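PDB 6GRH: microcin B17-processing protein McbD from Escherichia coli str. K-12 substr. MG1655, which is required to process the inactive precursor of microcin B17, McbA, into the active antibiotic peptide. Local coordinates for residues A11-M16 against S30-Y35; M26-Q31 against L48-G53; R61-N66 against V352-I357. The protein carries 1 engineered substitution. One frame throughout, in Å; residues are numbered along the deposited sequence. Where two conformers were deposited one is given.

Contact 1: residues A11-M16 against S30-Y35; sequences AWPATM and SQIWDY
T15 and W33 make the antiparallel hydrogen-bonded pair of this contact: T15 N donates to W33 O at 3.1 Å, and W33 N donates back to T15 O at 2.9 Å. M16 and I32 form the neighbouring non-hydrogen-bonded pair. On the other side of T15 the register slips, because A14 also faces W33. A14 N is badly aimed at W33 O and bonds instead to D34 OD1 (3.3 Å, 148°), approaching from above the carboxylate, 51° out of its plane. That carboxylate has further partners: OD1 is salt-bridged to R37, and OD2 accepts from Y58 of helix 47-66.

The apolar contacts divide between the two faces of the hairpin. On one, P13 CG rests on I32 CG2 at 3.6 Å, and the extended side chain of M16 brings CG within 3.7 Å of I32 CG1. Helix 47-66 and W215 of a neighbouring McbB chain cover this face. On the other, W33 CG stands anti to the backbone N (chi1 174°), and the indole lies beside the bulge, where its CE3 is 3.5 Å from A14 CB. T15 CG2 lies at the indole's edge, 3.8 Å from W33 CE3. The A14 methyl also makes an off-centre CH-pi contact, 4.2 Å from the centroid of the Y35 ring.

A14 and T15, two residues opposite the single W33, form a classic beta bulge at the open end of the hairpin of strands 15-18 and 28-33.

Contact 2: residues M26-Q31 against L48-G53; sequences MPTFSQ and LKSIQG
S30 and S50 meet hydroxyl to hydroxyl, S30 OG donating to S50 OG at 2.9 Å. Around this bond the packing is close: S30 CB lies 3.3 Å from S50 OG, while S50 CB comes within 3.5 Å of T28 O. The methyl of T28 flanks the serine pair, its CG2 being 3.8 Å from S50 OG, and I51, next along the helix, brings CG1 within 3.8 Å of S30 OG. A chi1 of 162° swings S50 OG to the side opposite its own backbone N, out to the strand.

In the second shell, S50 OG donates in turn to A43 O of strand 41-45, which also pairs with S30 through the backbone. The hydroxyl of T28 is engaged by K21 and T47, leaving its methyl to face S50.

Strand 28-31 and helix 48-53 run nearly parallel, at 19°, with axes 7.3 Å apart, a short spacing consistent with the small serine side chains at the interface. The chemistry implies a directed chain of hydrogen bonds, S30 to S50 to A43 O, in which S50 OG both accepts and donates; a buried polar pair is thereby satisfied while helix 47-66 is joined to two neighbouring strands of the N-terminal sheet.

Contact 3: residues R61-N66 against V352-I357; sequences RRHFFN and VWYTKI. With EDO (1,2-ethanediol), chain Q.
An aromatic helix-on-sheet contact, buried within the YcaO fold, brings H63 and F64 near the C-terminal end of helix 47-66 against Y354, T355 and K356 of strand 350-358. At its centre the H63 and Y354 rings form an offset stack, with centroids 4.0 Å apart and planes inclined by 13°. Y354 CG lies over the centre of the imidazole and H63 ND1 over the centre of the phenol ring. The closest approach sets H63 CB above the CD2-CE2 rim of the phenol ring, 3.4 Å from Y354 CD2. With chi1 at -179°, the imidazole trails opposite the backbone N and extends from the helix toward the strand. The polar ends of the pair are held by strand 339-347: H63 NE2 is hydrogen-bonded to the Y341 hydroxyl, which sets the rotation of the imidazole, and Y354 OH to E345, which fixes the phenol oxygen while the stack holds that ring flat against H63.

F64 continues the layer. H63 CD2 sits over the centre of its ring, while F64 CZ comes 3.6 Å from T355 O and F64 CE1 is 4.1 Å from K356 CB. The ammonium group of K356 leads away, to the carbonyls of D147 and C149.

This is the alternation expected of a strand between two helical layers: Y354 and K356 turn to helix 47-66, whereas W353 and T355 turn to helix 157-180. The segment axes cross at 60°.

Beyond the stack, a water accepts from R62 NE at 2.9 Å and donates weakly to Y354 OH at 3.4 Å. W353 NE1, on the reverse face, donates in the plane of the indole to O2 of an ethanediol at 2.8 Å; this molecule probably came from the crystallisation liquor.

Overall arrangement
All three contacts are buried, but they lie at different distances from the chain's centre: about 21 Å for contact 1, about 18 Å for contact 2 and about 13 Å for contact 3, centre to centre. Contacts 1 and 2 share strand 28-33, one using it within the sheet and the other against a helix, and they touch where M16 packs on I51. Contacts 1 and 3 meet where A11 O packs on R62 NH1; contacts 2 and 3 do not touch, though they share helix 47-66, which spans from the small N-terminal sheet to the larger antiparallel one. Chemistry follows place: backbone pairing in contact 1, a hydroxyl pair in contact 2, ring stacking in contact 3, nearest the chain's centre.

Contact 1: residues A11-M16 against S30-Y35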
loop_
_atom_site.group_PDB
_atom_site.type_symbol
_atom_site.label_atom_id
_atom_site.label_comp_id
_atom_site.label_asym_id
_atom_site.label_seq_id
_atom_site.Cartn_x
_atom_site.Cartn_y
_atom_site.Cartn_z
ATOM N N ALA E 11 26.833 4.565 -16.142
ATOM C CA ALA E 11 28.059 4.877 -15.445
ATOM C C ALA E 11 28.251 3.973 -14.227
ATOM O O ALA E 11 29.396 3.746 -13.823
ATOM C CB ALA E 11 28.061 6.338 -14.989
ATOM N N TRP E 12 27.142 3.498 -13.642
ATOM C CA TRP E 12 27.138 2.797 -12.359
ATOM C C TRP E 12 27.232 1.262 -12.547
ATOM O O TRP E 12 26.940 0.737 -13.615
ATOM C CB TRP E 12 25.896 3.258 -11.527
ATOM C CG TRP E 12 25.967 4.749 -11.391
ATOM C CD1 TRP E 12 25.269 5.675 -12.106
ATOM C CD2 TRP E 12 26.920 5.479 -10.628
ATOM N NE1 TRP E 12 25.691 6.942 -11.792
ATOM C CE2 TRP E 12 26.711 6.854 -10.895
ATOM C CE3 TRP E 12 27.911 5.108 -9.704
ATOM C CZ2 TRP E 12 27.455 7.857 -10.278
ATOM C CZ3 TRP E 12 28.652 6.107 -9.090
ATOM C CH2 TRP E 12 28.421 7.476 -9.387
ATOM N N PRO E 13 27.677 0.547 -11.528
ATOM C CA PRO E 13 27.929 -0.880 -11.695
ATOM C C PRO E 13 26.667 -1.700 -11.826
ATOM O O PRO E 13 25.575 -1.252 -11.435
ATOM C CB PRO E 13 28.674 -1.259 -10.424
ATOM C CG PRO E 13 28.247 -0.250 -9.451
ATOM C CD PRO E 13 28.083 1.013 -10.194
ATOM N N ALA E 14 26.844 -2.924 -12.307
ATOM C CA ALA E 14 25.730 -3.819 -12.552
ATOM C C ALA E 14 24.788 -4.018 -11.376
ATOM O O ALA E 14 23.580 -3.925 -11.536
ATOM C CB ALA E 14 26.226 -5.177 -13.055
ATOM N N THR E 15 25.332 -4.351 -10.217
ATOM C CA THR E 15 24.508 -4.729 -9.090
ATOM C C THR E 15 25.161 -4.297 -7.796
ATOM O O THR E 15 26.356 -4.512 -7.599
ATOM C CB THR E 15 24.286 -6.268 -9.022
ATOM O OG1 THR E 15 25.496 -6.923 -8.622
ATOM C CG2 THR E 15 23.838 -6.832 -10.340
ATOM N N MET E 16 24.383 -3.662 -6.932
ATOM C CA MET E 16 24.730 -3.629 -5.527
ATOM C C MET E 16 23.678 -4.390 -4.742
ATOM O O MET E 16 22.480 -4.333 -5.054
ATOM C CB MET E 16 24.828 -2.232 -4.959
ATOM C CG MET E 16 25.253 -2.307 -3.495
ATOM S SD MET E 16 25.670 -0.727 -2.808
ATOM C CE MET E 16 26.221 -1.294 -1.209
ATOM N N SER E 30 27.854 -6.666 2.290
ATOM C CA SER E 30 27.355 -5.931 1.119
ATOM C C SER E 30 28.346 -6.096 -0.007
ATOM O O SER E 30 29.543 -6.106 0.226
ATOM C CB SER E 30 27.164 -4.441 1.419
ATOM O OG SER E 30 26.161 -4.236 2.407
ATOM N N GLN E 31 27.837 -6.198 -1.234
ATOM C CA GLN E 31 28.688 -6.514 -2.357
ATOM C C GLN E 31 28.236 -5.762 -3.611
ATOM O O GLN E 31 27.041 -5.579 -3.829
ATOM C CB GLN E 31 28.663 -8.023 -2.585
ATOM C CG GLN E 31 29.578 -8.506 -3.688
ATOM C CD GLN E 31 29.726 -10.021 -3.724
ATOM O OE1 GLN E 31 30.761 -10.546 -3.361
ATOM N NE2 GLN E 31 28.698 -10.711 -4.157
ATOM N N ILE E 32 29.210 -5.298 -4.390
ATOM C CA ILE E 32 28.983 -4.737 -5.700
ATOM C C ILE E 32 29.615 -5.643 -6.754
ATOM O O ILE E 32 30.774 -5.998 -6.638
ATOM C CB ILE E 32 29.520 -3.302 -5.787
ATOM C CG1 ILE E 32 28.639 -2.411 -4.905
ATOM C CG2 ILE E 32 29.545 -2.802 -7.231
ATOM C CD1 ILE E 32 29.142 -1.021 -4.677
ATOM N N TRP E 33 28.840 -6.028 -7.764
ATOM C CA TRP E 33 29.330 -6.826 -8.885
ATOM C C TRP E 33 29.260 -5.933 -10.127
ATOM O O TRP E 33 28.292 -5.192 -10.317
ATOM C CB TRP E 33 28.518 -8.125 -9.040
ATOM C CG TRP E 33 28.837 -8.980 -10.274
ATOM C CD1 TRP E 33 29.879 -9.845 -10.419
ATOM C CD2 TRP E 33 28.088 -9.052 -11.509
ATOM N NE1 TRP E 33 29.842 -10.434 -11.662
ATOM C CE2 TRP E 33 28.749 -9.979 -12.347
ATOM C CE3 TRP E 33 26.925 -8.440 -11.973
ATOM C CZ2 TRP E 33 28.296 -10.290 -13.637
ATOM C CZ3 TRP E 33 26.470 -8.747 -13.264
ATOM C CH2 TRP E 33 27.157 -9.669 -14.076
ATOM N N ASP E 34 30.321 -5.975 -10.933
ATOM C CA ASP E 34 30.426 -5.164 -12.133
ATOM C C ASP E 34 31.120 -5.997 -13.221
ATOM O O ASP E 34 32.166 -5.608 -13.717
ATOM C CB ASP E 34 31.205 -3.873 -11.819
ATOM C CG ASP E 34 30.904 -2.726 -12.789
ATOM O OD1 ASP E 34 29.898 -2.813 -13.546
ATOM O OD2 ASP E 34 31.686 -1.719 -12.782
ATOM N N TYR E 35 30.513 -7.125 -13.591
ATOM C CA TYR E 35 31.013 -7.987 -14.673
ATOM C C TYR E 35 32.458 -8.365 -14.311
ATOM O O TYR E 35 32.718 -8.661 -13.147
ATOM C CB TYR E 35 30.897 -7.288 -16.044
ATOM C CG TYR E 35 29.506 -6.760 -16.311
ATOM C CD1 TYR E 35 28.487 -7.619 -16.712
ATOM C CD2 TYR E 35 29.212 -5.408 -16.153
ATOM C CE1 TYR E 35 27.199 -7.138 -16.941
ATOM C CE2 TYR E 35 27.942 -4.914 -16.381
ATOM C CZ TYR E 35 26.941 -5.780 -16.770
ATOM O OH TYR E 35 25.691 -5.289 -16.983
#

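Contact 2: residues M26-Q31 against L48-G53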
loop_
_atom_site.group_PDB
_atom_site.type_symbol
_atom_site.label_atom_id
_atom_site.label_comp_id
_atom_site.label_asym_id
_atom_site.label_seq_id
_atom_site.Cartn_x
_atom_site.Cartn_y
_atom_site.Cartn_z
ATOM N N MET E 26 25.188 -11.660 13.353
ATOM C CA MET E 26 26.284 -11.789 12.406
ATOM C C MET E 26 26.462 -10.445 11.709
ATOM O O MET E 26 25.516 -9.652 11.646
ATOM C CB MET E 26 26.067 -12.929 11.421
ATOM C CG MET E 26 26.388 -14.319 12.014
ATOM S SD MET E 26 28.150 -14.594 12.346
ATOM C CE MET E 26 28.248 -16.343 12.776
ATOM N N PRO E 27 27.678 -10.166 11.210
ATOM C CA PRO E 27 27.892 -8.921 10.464
ATOM C C PRO E 27 27.089 -8.915 9.168
ATOM O O PRO E 27 26.746 -9.954 8.654
ATOM C CB PRO E 27 29.395 -8.896 10.179
ATOM C CG PRO E 27 29.947 -10.197 10.604
ATOM C CD PRO E 27 28.912 -10.951 11.384
ATOM N N THR E 28 26.760 -7.725 8.706
ATOM C CA THR E 28 26.130 -7.529 7.433
ATOM C C THR E 28 27.229 -7.571 6.388
ATOM O O THR E 28 28.315 -7.038 6.616
ATOM C CB THR E 28 25.421 -6.162 7.403
ATOM O OG1 THR E 28 24.321 -6.188 8.314
ATOM C CG2 THR E 28 24.887 -5.799 6.006
ATOM N N PHE E 29 26.901 -8.152 5.231
ATOM C CA PHE E 29 27.785 -8.271 4.103
ATOM C C PHE E 29 27.124 -7.570 2.931
ATOM O O PHE E 29 25.950 -7.844 2.625
ATOM C CB PHE E 29 27.967 -9.745 3.789
ATOM C CG PHE E 29 28.842 -10.015 2.592
ATOM C CD1 PHE E 29 30.243 -10.031 2.706
ATOM C CD2 PHE E 29 28.273 -10.273 1.341
ATOM C CE1 PHE E 29 31.043 -10.286 1.592
ATOM C CE2 PHE E 29 29.070 -10.551 0.234
ATOM C CZ PHE E 29 30.454 -10.560 0.359
ATOM N N SER E 30 27.854 -6.666 2.290
ATOM C CA SER E 30 27.355 -5.931 1.119
ATOM C C SER E 30 28.346 -6.096 -0.007
ATOM O O SER E 30 29.543 -6.106 0.226
ATOM C CB SER E 30 27.164 -4.441 1.419
ATOM O OG SER E 30 26.161 -4.236 2.407
ATOM N N GLN E 31 27.837 -6.198 -1.234
ATOM C CA GLN E 31 28.688 -6.514 -2.357
ATOM C C GLN E 31 28.236 -5.762 -3.611
ATOM O O GLN E 31 27.041 -5.579 -3.829
ATOM C CB GLN E 31 28.663 -8.023 -2.585
ATOM C CG GLN E 31 29.578 -8.506 -3.688
ATOM C CD GLN E 31 29.726 -10.021 -3.724
ATOM O OE1 GLN E 31 30.761 -10.546 -3.361
ATOM N NE2 GLN E 31 28.698 -10.711 -4.157
ATOM N N LEU E 48 25.394 -0.089 8.045
ATOM C CA LEU E 48 25.743 1.101 7.271
ATOM C C LEU E 48 27.231 1.140 6.868
ATOM O O LEU E 48 27.529 1.465 5.726
ATOM C CB LEU E 48 25.334 2.380 7.998
ATOM C CG LEU E 48 25.633 3.716 7.279
ATOM C CD1 LEU E 48 24.853 3.837 5.976
ATOM C CD2 LEU E 48 25.387 4.930 8.190
ATOM N N LYS E 49 28.143 0.811 7.793
ATOM C CA LYS E 49 29.577 0.676 7.472
ATOM C C LYS E 49 29.815 -0.357 6.373
ATOM O O LYS E 49 30.700 -0.177 5.545
ATOM C CB LYS E 49 30.416 0.313 8.705
ATOM C CG LYS E 49 30.535 1.471 9.685
ATOM C CD LYS E 49 31.162 1.051 11.021
ATOM N N SER E 50 29.027 -1.438 6.359
ATOM C CA SER E 50 29.165 -2.457 5.312
ATOM C C SER E 50 28.735 -1.909 3.931
ATOM O O SER E 50 29.390 -2.180 2.915
ATOM C CB SER E 50 28.352 -3.697 5.659
ATOM O OG SER E 50 28.123 -4.515 4.528
ATOM N N ILE E 51 27.663 -1.127 3.921
ATOM C CA ILE E 51 27.166 -0.492 2.729
ATOM C C ILE E 51 28.176 0.549 2.248
ATOM O O ILE E 51 28.511 0.585 1.072
ATOM C CB ILE E 51 25.788 0.179 2.955
ATOM C CG1 ILE E 51 24.734 -0.869 3.359
ATOM C CG2 ILE E 51 25.372 0.960 1.722
ATOM C CD1 ILE E 51 23.429 -0.268 3.833
ATOM N N GLN E 52 28.623 1.398 3.169
ATOM C CA GLN E 52 29.613 2.437 2.864
ATOM C C GLN E 52 30.929 1.850 2.371
ATOM O O GLN E 52 31.514 2.381 1.435
ATOM C CB GLN E 52 29.877 3.361 4.055
ATOM C CG GLN E 52 28.717 4.283 4.337
ATOM C CD GLN E 52 28.820 4.992 5.674
ATOM O OE1 GLN E 52 29.441 4.469 6.596
ATOM N NE2 GLN E 52 28.175 6.163 5.795
ATOM N N GLY E 53 31.356 0.761 3.003
ATOM C CA GLY E 53 32.564 0.060 2.662
ATOM C C GLY E 53 32.509 -0.577 1.288
ATOM O O GLY E 53 33.504 -0.534 0.568
#

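Contact 3: residues R61-N66 against V352-I357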
loop_
_atom_site.group_PDB
_atom_site.type_symbol
_atom_site.label_atom_id
_atom_site.label_comp_id
_atom_site.label_asym_id
_atom_site.label_seq_id
_atom_site.Cartn_x
_atom_site.Cartn_y
_atom_site.Cartn_z
ATOM N N ARG E 61 38.752 0.437 -6.251
ATOM C CA ARG E 61 39.215 -0.541 -7.222
ATOM C C ARG E 61 38.943 -0.138 -8.652
ATOM O O ARG E 61 39.797 -0.346 -9.529
ATOM C CB ARG E 61 38.638 -1.923 -6.911
ATOM C CG ARG E 61 39.127 -2.402 -5.545
ATOM C CD ARG E 61 39.644 -3.823 -5.546
ATOM N NE ARG E 61 38.528 -4.713 -5.755
ATOM C CZ ARG E 61 37.965 -5.489 -4.835
ATOM N NH1 ARG E 61 38.406 -5.548 -3.576
ATOM N NH2 ARG E 61 36.958 -6.255 -5.203
ATOM N N ARG E 62 37.790 0.469 -8.899
ATOM C CA ARG E 62 37.509 0.976 -10.228
ATOM C C ARG E 62 38.518 2.049 -10.643
ATOM O O ARG E 62 38.987 2.070 -11.791
ATOM C CB ARG E 62 36.087 1.515 -10.347
ATOM C CG ARG E 62 35.760 1.951 -11.769
ATOM C CD ARG E 62 34.319 2.428 -11.881
ATOM N NE ARG E 62 34.039 3.635 -11.086
ATOM C CZ ARG E 62 32.921 4.361 -11.190
ATOM N NH1 ARG E 62 31.930 4.042 -12.039
ATOM N NH2 ARG E 62 32.794 5.434 -10.471
ATOM N N HIS E 63 38.869 2.924 -9.713
ATOM C CA HIS E 63 39.826 3.969 -10.025
ATOM C C HIS E 63 41.216 3.418 -10.452
ATOM O O HIS E 63 41.745 3.762 -11.521
ATOM C CB HIS E 63 40.007 4.902 -8.836
ATOM C CG HIS E 63 40.962 6.015 -9.112
ATOM N ND1 HIS E 63 40.617 7.119 -9.864
ATOM C CD2 HIS E 63 42.249 6.198 -8.730
ATOM C CE1 HIS E 63 41.651 7.944 -9.914
ATOM N NE2 HIS E 63 42.653 7.410 -9.234
ATOM N N PHE E 64 41.782 2.582 -9.590
ATOM C CA PHE E 64 43.147 2.065 -9.773
ATOM C C PHE E 64 43.233 1.035 -10.896
ATOM O O PHE E 64 44.217 1.037 -11.647
ATOM C CB PHE E 64 43.718 1.549 -8.449
ATOM C CG PHE E 64 43.992 2.646 -7.472
ATOM C CD1 PHE E 64 45.121 3.450 -7.626
ATOM C CD2 PHE E 64 43.133 2.909 -6.410
ATOM C CE1 PHE E 64 45.385 4.478 -6.730
ATOM C CE2 PHE E 64 43.395 3.940 -5.521
ATOM C CZ PHE E 64 44.515 4.731 -5.691
ATOM N N PHE E 65 42.193 0.222 -11.067
ATOM C CA PHE E 65 42.153 -0.789 -12.154
ATOM C C PHE E 65 41.721 -0.260 -13.523
ATOM O O PHE E 65 42.191 -0.747 -14.562
ATOM C CB PHE E 65 41.247 -1.979 -11.773
ATOM C CG PHE E 65 41.894 -2.977 -10.860
ATOM C CD1 PHE E 65 41.977 -2.754 -9.486
ATOM C CD2 PHE E 65 42.420 -4.153 -11.377
ATOM C CE1 PHE E 65 42.576 -3.678 -8.655
ATOM C CE2 PHE E 65 43.047 -5.075 -10.545
ATOM C CZ PHE E 65 43.127 -4.839 -9.195
ATOM N N ASN E 66 40.818 0.713 -13.557
ATOM C CA ASN E 66 40.104 1.004 -14.818
ATOM C C ASN E 66 40.213 2.421 -15.303
ATOM O O ASN E 66 39.793 2.672 -16.451
ATOM C CB ASN E 66 38.600 0.775 -14.684
ATOM C CG ASN E 66 38.212 -0.635 -14.322
ATOM O OD1 ASN E 66 37.152 -0.812 -13.722
ATOM N ND2 ASN E 66 39.014 -1.631 -14.671
ATOM N N VAL E 352 35.060 13.465 -3.640
ATOM C CA VAL E 352 35.548 12.164 -3.188
ATOM C C VAL E 352 37.021 12.073 -3.592
ATOM O O VAL E 352 37.430 12.693 -4.585
ATOM C CB VAL E 352 34.713 10.997 -3.720
ATOM C CG1 VAL E 352 33.244 11.145 -3.273
ATOM C CG2 VAL E 352 34.818 10.809 -5.262
ATOM N N TRP E 353 37.783 11.283 -2.818
ATOM C CA TRP E 353 39.246 11.247 -2.832
ATOM C C TRP E 353 39.739 9.829 -3.015
ATOM O O TRP E 353 39.222 8.893 -2.371
ATOM C CB TRP E 353 39.777 11.794 -1.523
ATOM C CG TRP E 353 39.457 13.237 -1.417
ATOM C CD1 TRP E 353 38.317 13.789 -0.920
ATOM C CD2 TRP E 353 40.248 14.309 -1.906
ATOM N NE1 TRP E 353 38.361 15.147 -1.057
ATOM C CE2 TRP E 353 39.532 15.493 -1.671
ATOM C CE3 TRP E 353 41.505 14.384 -2.532
ATOM C CZ2 TRP E 353 40.036 16.746 -2.003
ATOM C CZ3 TRP E 353 42.005 15.642 -2.873
ATOM C CH2 TRP E 353 41.278 16.799 -2.590
ATOM N N TYR E 354 40.719 9.674 -3.892
ATOM C CA TYR E 354 41.440 8.419 -4.067
ATOM C C TYR E 354 42.873 8.720 -3.678
ATOM O O TYR E 354 43.425 9.762 -4.103
ATOM C CB TYR E 354 41.400 7.957 -5.520
ATOM C CG TYR E 354 40.042 8.003 -6.155
ATOM C CD1 TYR E 354 39.560 9.172 -6.727
ATOM C CD2 TYR E 354 39.239 6.867 -6.210
ATOM C CE1 TYR E 354 38.293 9.214 -7.334
ATOM C CE2 TYR E 354 37.981 6.891 -6.798
ATOM C CZ TYR E 354 37.517 8.055 -7.374
ATOM O OH TYR E 354 36.274 8.072 -7.973
ATOM N N THR E 355 43.467 7.860 -2.860
ATOM C CA THR E 355 44.850 8.060 -2.445
ATOM C C THR E 355 45.592 6.739 -2.451
ATOM O O THR E 355 44.988 5.686 -2.235
ATOM C CB THR E 355 44.972 8.639 -1.015
ATOM O OG1 THR E 355 44.140 7.886 -0.136
ATOM C CG2 THR E 355 44.574 10.100 -0.970
ATOM N N LYS E 356 46.909 6.813 -2.646
ATOM C CA LYS E 356 47.799 5.674 -2.404
ATOM C C LYS E 356 49.097 6.186 -1.803
ATOM O O LYS E 356 49.729 7.107 -2.341
ATOM C CB LYS E 356 48.090 4.892 -3.687
ATOM C CG LYS E 356 48.931 3.610 -3.499
ATOM C CD LYS E 356 49.329 3.059 -4.855
ATOM C CE LYS E 356 50.266 1.851 -4.831
ATOM N NZ LYS E 356 49.539 0.610 -4.465
ATOM N N ILE E 357 49.459 5.601 -0.668
ATOM C CA ILE E 357 50.709 5.890 -0.025
ATOM C C ILE E 357 51.743 4.903 -0.524
ATOM O O ILE E 357 51.532 3.692 -0.435
ATOM C CB ILE E 357 50.578 5.912 1.513
ATOM C CG1 ILE E 357 49.735 7.132 1.882
ATOM C CG2 ILE E 357 51.965 5.988 2.145
ATOM C CD1 ILE E 357 49.540 7.392 3.340
HETATM C C1 EDO Q . 34.342 17.609 0.670
HETATM O O1 EDO Q . 34.078 16.300 0.153
HETATM C C2 EDO Q . 35.770 18.013 0.313
HETATM O O2 EDO Q . 36.656 16.887 0.325
HETATM O O HOH W 1 35.937 4.999 -9.386
#